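Local coordinates for uncharacterized protein lp_2219 (Lactobacillus plantarum, PDB 3HFQ), which is of unknown function but belongs to the seven-bladed beta-propeller lactonase family, so it may act as a lactonase-like hydrolase, at residues L53-K58 and G64-Q69; L99-N104 and A110-I115. The protein carries 1 engineered substitution. One frame throughout, in Å; residues are numbered along the deposited sequence.

Contact 1 (L53-K58 and G64-Q69); sequences LYSVDK and GIAAWQ
The carbonyl oxygen of Leu53 is approached by three groups of the facing strand: Trp68 N donates to it in the carbonyl plane at 2.8 Å, Ala67 CA adds a CA-H...O contact, and the edge of the indole brings Trp68 CD1 within 3.2 Å of Leu53 O. This is the middle hairpin of a four-stranded antiparallel blade of the beta-propeller, lying between strands 45-47 and 74-84. Leu53 and Trp68, Ser55 and Ala66, and Asp57 and Gly64 form its hydrogen-bonded pairs, each closed by two backbone bonds.

The indole of Trp68 does more than pack. From its place opposite Leu53 it runs diagonally over the hairpin and donates from NE1 to Ser55 OG, 3.0 Å away, with the acceptor only 10° out of the ring plane. With chi1 at 61°, Ser55 OG sits between its own backbone N and carbonyl carbon, at the indole edge. This polar link ties residues that are not direct partners and helps fix the rotation of the ring. Leu53 runs alongside Trp68, its CG 4.1 Å from Trp68 CD1.

Ser55, Ala66 and Asp57 share the Trp68 side of the sheet, where Asp57 CB rests 3.8 Å from Ala66 CB. On the other side, the Tyr54 ring reaches across to its non-hydrogen-bonded partner, CE1 lying 3.5 Å from Ala67 CB, while its OH hydrogen-bonds to Gly119 O in the following blade, between strands 109-115 and 121-128. At the Gly64 end, Asp57 N reaches Gly64 O at 2.8 Å from well above the carbonyl plane.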
loop_
_atom_site.group_PDB
_atom_site.type_symbol
_atom_site.label_atom_id
_atom_site.label_comp_id
_atom_site.label_asym_id
_atom_site.label_seq_id
_atom_site.Cartn_x
_atom_site.Cartn_y
_atom_site.Cartn_z
ATOM N N LEU A 53 5.458 2.316 15.169
ATOM C CA LEU A 53 4.594 1.641 14.218
ATOM C C LEU A 53 3.189 2.222 14.295
ATOM O O LEU A 53 2.655 2.435 15.381
ATOM C CB LEU A 53 4.552 0.143 14.538
ATOM C CG LEU A 53 3.578 -0.753 13.770
ATOM C CD1 LEU A 53 3.930 -0.776 12.288
ATOM C CD2 LEU A 53 3.646 -2.157 14.352
ATOM N N TYR A 54 2.602 2.483 13.134
ATOM C CA TYR A 54 1.258 3.031 13.063
ATOM C C TYR A 54 0.425 2.031 12.275
ATOM O O TYR A 54 0.787 1.644 11.170
ATOM C CB TYR A 54 1.301 4.408 12.395
ATOM C CG TYR A 54 2.129 5.392 13.199
ATOM C CD1 TYR A 54 1.654 5.907 14.405
ATOM C CD2 TYR A 54 3.430 5.720 12.812
ATOM C CE1 TYR A 54 2.448 6.725 15.208
ATOM C CE2 TYR A 54 4.239 6.541 13.615
ATOM C CZ TYR A 54 3.739 7.029 14.815
ATOM O OH TYR A 54 4.530 7.813 15.632
ATOM N N SER A 55 -0.686 1.600 12.861
ATOM C CA SER A 55 -1.524 0.600 12.221
ATOM C C SER A 55 -3.001 0.926 12.184
ATOM O O SER A 55 -3.524 1.614 13.061
ATOM C CB SER A 55 -1.355 -0.737 12.943
ATOM O OG SER A 55 -1.759 -0.614 14.302
ATOM N N VAL A 56 -3.666 0.417 11.154
ATOM C CA VAL A 56 -5.102 0.584 11.014
ATOM C C VAL A 56 -5.622 -0.073 12.284
ATOM O O VAL A 56 -5.065 -1.080 12.731
ATOM C CB VAL A 56 -5.615 -0.169 9.777
ATOM C CG1 VAL A 56 -7.142 -0.220 9.782
ATOM C CG2 VAL A 56 -5.112 0.529 8.518
ATOM N N ASP A 57 -6.679 0.480 12.866
ATOM C CA ASP A 57 -7.179 -0.062 14.115
ATOM C C ASP A 57 -8.698 -0.023 14.245
ATOM O O ASP A 57 -9.348 0.936 13.831
ATOM C CB ASP A 57 -6.508 0.711 15.258
ATOM C CG ASP A 57 -7.009 0.309 16.624
ATOM O OD1 ASP A 57 -7.221 -0.898 16.859
ATOM O OD2 ASP A 57 -7.169 1.211 17.472
ATOM N N LYS A 58 -9.257 -1.091 14.806
ATOM C CA LYS A 58 -10.693 -1.178 15.021
ATOM C C LYS A 58 -10.937 -1.384 16.500
ATOM O O LYS A 58 -10.413 -2.317 17.109
ATOM C CB LYS A 58 -11.302 -2.341 14.235
ATOM C CG LYS A 58 -12.820 -2.456 14.371
ATOM C CD LYS A 58 -13.387 -3.506 13.420
ATOM C CE LYS A 58 -14.912 -3.515 13.437
ATOM N NZ LYS A 58 -15.483 -4.485 12.460
ATOM N N GLY A 64 -9.763 3.703 13.459
ATOM C CA GLY A 64 -8.783 4.760 13.297
ATOM C C GLY A 64 -7.375 4.217 13.200
ATOM O O GLY A 64 -7.139 3.209 12.536
ATOM N N ILE A 65 -6.443 4.880 13.877
ATOM C CA ILE A 65 -5.040 4.484 13.857
ATOM C C ILE A 65 -4.481 4.268 15.260
ATOM O O ILE A 65 -4.778 5.029 16.182
ATOM C CB ILE A 65 -4.179 5.565 13.167
ATOM C CG1 ILE A 65 -4.676 5.793 11.734
ATOM C CG2 ILE A 65 -2.708 5.152 13.182
ATOM C CD1 ILE A 65 -4.499 4.595 10.805
ATOM N N ALA A 66 -3.671 3.226 15.412
ATOM C CA ALA A 66 -3.038 2.917 16.690
ATOM C C ALA A 66 -1.546 3.190 16.545
ATOM O O ALA A 66 -0.961 2.916 15.497
ATOM C CB ALA A 66 -3.265 1.452 17.057
ATOM N N ALA A 67 -0.945 3.733 17.599
ATOM C CA ALA A 67 0.477 4.050 17.609
ATOM C C ALA A 67 1.216 3.131 18.574
ATOM O O ALA A 67 0.782 2.934 19.713
ATOM C CB ALA A 67 0.685 5.508 18.018
ATOM N N TRP A 68 2.333 2.574 18.113
ATOM C CA TRP A 68 3.140 1.677 18.932
ATOM C C TRP A 68 4.613 2.046 18.843
ATOM O O TRP A 68 5.065 2.573 17.830
ATOM C CB TRP A 68 3.018 0.223 18.453
ATOM C CG TRP A 68 1.658 -0.223 18.040
ATOM C CD1 TRP A 68 1.013 0.073 16.871
ATOM C CD2 TRP A 68 0.789 -1.083 18.773
ATOM N NE1 TRP A 68 -0.214 -0.545 16.839
ATOM C CE2 TRP A 68 -0.386 -1.248 18.006
ATOM C CE3 TRP A 68 0.865 -1.703 20.031
ATOM C CZ2 TRP A 68 -1.454 -2.048 18.428
ATOM C CZ3 TRP A 68 -0.196 -2.493 20.454
ATOM C CH2 TRP A 68 -1.351 -2.642 19.659
ATOM N N GLN A 69 5.358 1.767 19.910
ATOM C CA GLN A 69 6.797 1.991 19.907
ATOM C C GLN A 69 7.404 0.597 19.838
ATOM O O GLN A 69 7.126 -0.243 20.695
ATOM C CB GLN A 69 7.275 2.669 21.194
ATOM C CG GLN A 69 8.807 2.714 21.316
ATOM C CD GLN A 69 9.459 3.639 20.297
ATOM O OE1 GLN A 69 9.316 4.858 20.373
ATOM N NE2 GLN A 69 10.173 3.060 19.336
#

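Contact 2 (L99-N104 and A110-I115)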
loop_
_atom_site.group_PDB
_atom_site.type_symbol
_atom_site.label_atom_id
_atom_site.label_comp_id
_atom_site.label_asym_id
_atom_site.label_seq_id
_atom_site.Cartn_x
_atom_site.Cartn_y
_atom_site.Cartn_z
ATOM N N LEU A 99 3.897 14.017 10.773
ATOM C CA LEU A 99 2.460 13.805 10.632
ATOM C C LEU A 99 2.208 12.377 10.149
ATOM O O LEU A 99 3.094 11.739 9.580
ATOM C CB LEU A 99 1.875 14.769 9.592
ATOM C CG LEU A 99 1.977 16.288 9.765
ATOM C CD1 LEU A 99 1.449 16.970 8.503
ATOM C CD2 LEU A 99 1.193 16.728 10.987
ATOM N N VAL A 100 0.997 11.883 10.385
ATOM C CA VAL A 100 0.594 10.553 9.931
ATOM C C VAL A 100 -0.667 10.752 9.093
ATOM O O VAL A 100 -1.582 11.464 9.505
ATOM C CB VAL A 100 0.288 9.599 11.120
ATOM C CG1 VAL A 100 -0.486 8.372 10.630
ATOM C CG2 VAL A 100 1.602 9.144 11.768
ATOM N N TYR A 101 -0.697 10.152 7.908
ATOM C CA TYR A 101 -1.853 10.268 7.023
ATOM C C TYR A 101 -2.581 8.932 6.936
ATOM O O TYR A 101 -1.956 7.874 6.998
ATOM C CB TYR A 101 -1.412 10.652 5.610
ATOM C CG TYR A 101 -0.537 11.878 5.520
ATOM C CD1 TYR A 101 -1.034 13.144 5.822
ATOM C CD2 TYR A 101 0.788 11.772 5.100
ATOM C CE1 TYR A 101 -0.224 14.279 5.717
ATOM C CE2 TYR A 101 1.601 12.892 4.992
ATOM C CZ TYR A 101 1.090 14.143 5.298
ATOM O OH TYR A 101 1.908 15.246 5.212
ATOM N N SER A 102 -3.902 8.979 6.797
ATOM C CA SER A 102 -4.682 7.757 6.660
ATOM C C SER A 102 -5.810 7.974 5.662
ATOM O O SER A 102 -6.294 9.100 5.487
ATOM C CB SER A 102 -5.248 7.300 8.013
ATOM O OG SER A 102 -6.086 8.278 8.600
ATOM N N ALA A 103 -6.208 6.891 5.003
ATOM C CA ALA A 103 -7.279 6.924 4.010
ATOM C C ALA A 103 -8.413 6.021 4.469
ATOM O O ALA A 103 -8.169 4.891 4.882
ATOM C CB ALA A 103 -6.751 6.438 2.669
ATOM N N ASN A 104 -9.650 6.502 4.394
ATOM C CA ASN A 104 -10.775 5.675 4.813
ATOM C C ASN A 104 -11.684 5.370 3.632
ATOM O O ASN A 104 -12.311 6.258 3.058
ATOM C CB ASN A 104 -11.574 6.358 5.924
ATOM C CG ASN A 104 -12.534 5.403 6.614
ATOM O OD1 ASN A 104 -13.392 4.791 5.972
ATOM N ND2 ASN A 104 -12.392 5.269 7.924
ATOM N N ALA A 110 -9.834 11.492 4.032
ATOM C CA ALA A 110 -8.382 11.516 4.132
ATOM C C ALA A 110 -8.211 12.227 5.466
ATOM O O ALA A 110 -8.792 13.291 5.690
ATOM C CB ALA A 110 -7.774 12.344 3.008
ATOM N N GLU A 111 -7.451 11.631 6.369
ATOM C CA GLU A 111 -7.239 12.236 7.676
ATOM C C GLU A 111 -5.768 12.515 7.939
ATOM O O GLU A 111 -4.889 11.848 7.383
ATOM C CB GLU A 111 -7.797 11.334 8.786
ATOM C CG GLU A 111 -9.321 11.256 8.891
ATOM C CD GLU A 111 -9.763 10.892 10.298
ATOM O OE1 GLU A 111 -8.970 10.228 11.002
ATOM O OE2 GLU A 111 -10.888 11.253 10.707
ATOM N N VAL A 112 -5.514 13.512 8.787
ATOM C CA VAL A 112 -4.155 13.901 9.141
ATOM C C VAL A 112 -4.041 13.951 10.659
ATOM O O VAL A 112 -4.933 14.461 11.340
ATOM C CB VAL A 112 -3.808 15.300 8.579
ATOM C CG1 VAL A 112 -2.334 15.626 8.852
ATOM C CG2 VAL A 112 -4.111 15.352 7.088
HETATM N N MSE A 113 -2.949 13.408 11.184
HETATM C CA MSE A 113 -2.696 13.391 12.620
HETATM C C MSE A 113 -1.272 13.875 12.848
HETATM O O MSE A 113 -0.409 13.678 11.993
HETATM C CB MSE A 113 -2.847 11.965 13.163
HETATM C CG MSE A 113 -4.269 11.436 13.121
HETATM SE SE MSE A 113 -4.324 9.512 13.088
HETATM C CE MSE A 113 -6.160 9.258 12.529
ATOM N N LYS A 114 -1.022 14.509 13.988
ATOM C CA LYS A 114 0.324 14.990 14.285
ATOM C C LYS A 114 0.999 14.064 15.293
ATOM O O LYS A 114 0.355 13.553 16.206
ATOM C CB LYS A 114 0.279 16.430 14.815
ATOM C CG LYS A 114 -0.529 16.629 16.084
ATOM C CD LYS A 114 -0.551 18.104 16.482
ATOM C CE LYS A 114 -1.295 18.320 17.794
ATOM N NZ LYS A 114 -1.395 19.764 18.150
ATOM N N ILE A 115 2.299 13.851 15.115
ATOM C CA ILE A 115 3.064 12.970 15.990
ATOM C C ILE A 115 3.684 13.739 17.157
ATOM O O ILE A 115 4.404 14.715 16.956
ATOM C CB ILE A 115 4.198 12.275 15.200
ATOM C CG1 ILE A 115 3.618 11.594 13.957
ATOM C CG2 ILE A 115 4.915 11.270 16.079
ATOM C CD1 ILE A 115 4.668 11.098 12.982
HETATM O O HOH W 1 -4.209 10.256 9.938
HETATM O O HOH W 2 -7.855 7.292 10.471
#
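Tyr101 and Val112 leave the sheet alongside each other, in the same direction, from a non-hydrogen-bonded pair of an antiparallel hairpin, the two middle strands of a propeller blade. Val112 CG2 meets the Tyr101 ring at its edge, in plane, 4.0 Å from CD1, while the Tyr101 OH is held by Asp94 of the adjoining strand. On the same side, Leu99 slants across Val112: its CD1 touches Val112 CG1, and the other branch, CD2, sits 3.6 Å from Met113 O and also touches Lys114 CA. Replacing Leu99 with alanine would remove both methyl branches and would probably open a gap beside Val112 CG1 and over Lys114 CA.

The opposite side carries Val100, Ser102, Glu111 and the selenomethionine Met113. Val100 meets Ile115 at about a right angle, CG2 to CD1 at 3.8 Å; its CG2 lies beside the backbone N, on the Ile115 side. Glu111 meets Ser102 directly only at its base, CB 3.5 Å from Ser102 OG, and its chain then runs away from Ser102, OE2 hydrogen-bonding to Thr126 OG1. One water donates to Val100 O and also bonds Ser102 OG. A second water lies 2.8 Å from Ser102 OG and donates to Glu111 OE1 at 3.2 Å.

How the contacts relate
Following the chain from the N terminus, strand 52-59 turns back into strand 62-71, and contact 1 closes that short hairpin. The chain then runs out along the outer strand 74-84, returns inward and starts the next blade at strand 90-94, after which contact 2 closes a second hairpin, 99-104 with 110-115. The two closures therefore follow in series, neither nested nor crossed, and each occupies the middle of its own blade. Their centres lie about 11 Å apart, and the blades meet directly: Ile65 packs on Ser102 and Met113, and Tyr54 on Val100 and Ile115, with Tyr54 OH 3.5 Å from Ile115 CG2.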